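Local coordinates for putative ABC transporter, periplasmic binding protein, amino acid (PDB 2YLN) that probably captures L-cystine in the periplasm as the solute receptor of an ABC transporter, closing its two lobes around the ligand, at residues L49-R52 against I53-G57. The protein carries 1 engineered substitution. Sequence-based numbering, arbitrary orientation. Where two conformers were deposited one is given.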
loop_
_atom_site.group_PDB
_atom_site.type_symbol
_atom_site.label_atom_id
_atom_site.label_comp_id
_atom_site.label_asym_id
_atom_site.label_seq_id
_atom_site.Cartn_x
_atom_site.Cartn_y
_atom_site.Cartn_z
ATOM N N LEU A 49 -16.519 15.729 -2.121
ATOM C CA LEU A 49 -15.135 15.738 -2.506
ATOM C C LEU A 49 -14.926 16.548 -3.773
ATOM O O LEU A 49 -13.992 17.302 -3.835
ATOM C CB LEU A 49 -14.723 14.267 -2.657
ATOM C CG LEU A 49 -13.283 14.045 -3.043
ATOM C CD1 LEU A 49 -12.282 14.708 -2.112
ATOM C CD2 LEU A 49 -13.034 12.534 -3.078
ATOM N N ILE A 50 -15.793 16.391 -4.764
ATOM C CA ILE A 50 -15.600 17.179 -6.000
ATOM C C ILE A 50 -15.795 18.634 -5.722
ATOM O O ILE A 50 -15.116 19.443 -6.297
ATOM C CB ILE A 50 -16.461 16.654 -7.152
ATOM C CG1 ILE A 50 -16.130 17.338 -8.473
ATOM C CG2 ILE A 50 -17.986 16.840 -6.878
ATOM C CD1 ILE A 50 -14.715 17.165 -8.946
ATOM N N GLU A 51 -16.765 19.022 -4.866
ATOM C CA GLU A 51 -16.902 20.421 -4.524
ATOM C C GLU A 51 -15.578 20.951 -3.995
ATOM O O GLU A 51 -15.154 22.058 -4.293
ATOM C CB GLU A 51 -18.027 20.629 -3.494
ATOM C CG GLU A 51 -18.252 22.080 -3.058
ATOM C CD GLU A 51 -19.231 22.274 -1.945
ATOM O OE1 GLU A 51 -19.982 21.358 -1.594
ATOM O OE2 GLU A 51 -19.251 23.419 -1.376
ATOM N N ARG A 52 -14.966 20.208 -3.055
ATOM C CA ARG A 52 -13.697 20.681 -2.471
ATOM C C ARG A 52 -12.548 20.654 -3.444
ATOM O O ARG A 52 -11.634 21.517 -3.350
ATOM C CB ARG A 52 -13.367 19.877 -1.193
ATOM C CG ARG A 52 -14.328 20.326 -0.054
ATOM C CD ARG A 52 -14.153 19.536 1.224
ATOM N NE ARG A 52 -14.822 18.205 1.106
ATOM C CZ ARG A 52 -14.238 17.007 1.178
ATOM N NH1 ARG A 52 -12.947 16.938 1.292
ATOM N NH2 ARG A 52 -14.950 15.897 1.155
ATOM N N ILE A 53 -12.538 19.734 -4.382
ATOM C CA ILE A 53 -11.514 19.783 -5.398
ATOM C C ILE A 53 -11.748 21.023 -6.280
ATOM O O ILE A 53 -10.836 21.733 -6.564
ATOM C CB ILE A 53 -11.421 18.450 -6.221
ATOM C CG1 ILE A 53 -10.965 17.305 -5.282
ATOM C CG2 ILE A 53 -10.582 18.616 -7.512
ATOM C CD1 ILE A 53 -11.161 15.884 -5.883
ATOM N N ASN A 54 -12.927 21.155 -6.821
ATOM C CA ASN A 54 -13.182 22.248 -7.817
ATOM C C ASN A 54 -13.074 23.612 -7.146
ATOM O O ASN A 54 -12.598 24.538 -7.781
ATOM C CB ASN A 54 -14.500 22.056 -8.478
ATOM C CG ASN A 54 -14.463 20.944 -9.526
ATOM O OD1 ASN A 54 -13.394 20.568 -9.959
ATOM N ND2 ASN A 54 -15.613 20.515 -9.900
ATOM N N ASN A 55 -13.376 23.693 -5.836
ATOM C CA ASN A 55 -13.460 24.976 -5.114
ATOM C C ASN A 55 -12.245 25.223 -4.267
ATOM O O ASN A 55 -12.218 26.217 -3.560
ATOM C CB ASN A 55 -14.830 25.139 -4.361
ATOM C CG ASN A 55 -15.980 25.288 -5.333
ATOM O OD1 ASN A 55 -16.192 26.395 -5.853
ATOM N ND2 ASN A 55 -16.694 24.184 -5.611
ATOM N N LYS A 56 -11.293 24.319 -4.296
ATOM C CA LYS A 56 -9.968 24.523 -3.697
ATOM C C LYS A 56 -10.053 24.566 -2.165
ATOM O O LYS A 56 -9.592 25.468 -1.494
ATOM C CB LYS A 56 -9.245 25.734 -4.228
ATOM C CG LYS A 56 -9.359 25.800 -5.735
ATOM C CD LYS A 56 -8.761 24.577 -6.480
ATOM C CE LYS A 56 -8.923 24.760 -7.962
ATOM N NZ LYS A 56 -8.719 23.526 -8.598
ATOM N N GLY A 57 -10.602 23.498 -1.619
ATOM C CA GLY A 57 -10.665 23.224 -0.156
ATOM C C GLY A 57 -9.643 22.194 0.271
ATOM O O GLY A 57 -8.528 22.130 -0.260
#
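Leu49 O and Ile50 O accept the amides of Ile53 and Asn54 in i to i+4 bonds, and the short helix then stops in a Schellman motif: Gly57 N reaches back to Arg52 O (2.8 Å, 176°), with a weak second bond from Lys56 N to Ile53 O. The reversal passes through Lys56, whose phi is positive (69°). Gly57 follows, suited to a place where a beta carbon would press on Arg52 CG. In one of its two conformers, Asn55 gives Glu51 O both its backbone N, in a bent bond, and its ND2 at 2.9 Å. The ND2 hydrogen bond lies in the carbonyl plane of Glu51, on a lone pair, and close to the plane of the amide; chi1 (-68°) sets CG beside the backbone N, and chi2 then swings ND2 back to Glu51 O. A short polar side chain suits this exposed helix end. Glu51 CG passes across, 3.7 Å from Asn55 ND2 in that conformer, and its carboxylate is turned perpendicular to the amide. One residue earlier on each side, Ile50 CG1 lies 3.5 Å from Asn54 ND2, flanking the amide. On the buried side, Leu49 CG meets Ile53 CD1 at 4.0 Å, branched apolar chains suited to an interface between helices. Arg52 bends at chi3 and brings one face of its guanidinium over Leu49 CA, off-centre toward the rim, with NH1 in a salt bridge to Asp118 and bonded to Thr58 O. Leu49 and Ile53 pack on Ala251 of helix 249-264, while Gly57, backbone-bonded to Lys97, leads into strand 58-63 of the main sheet.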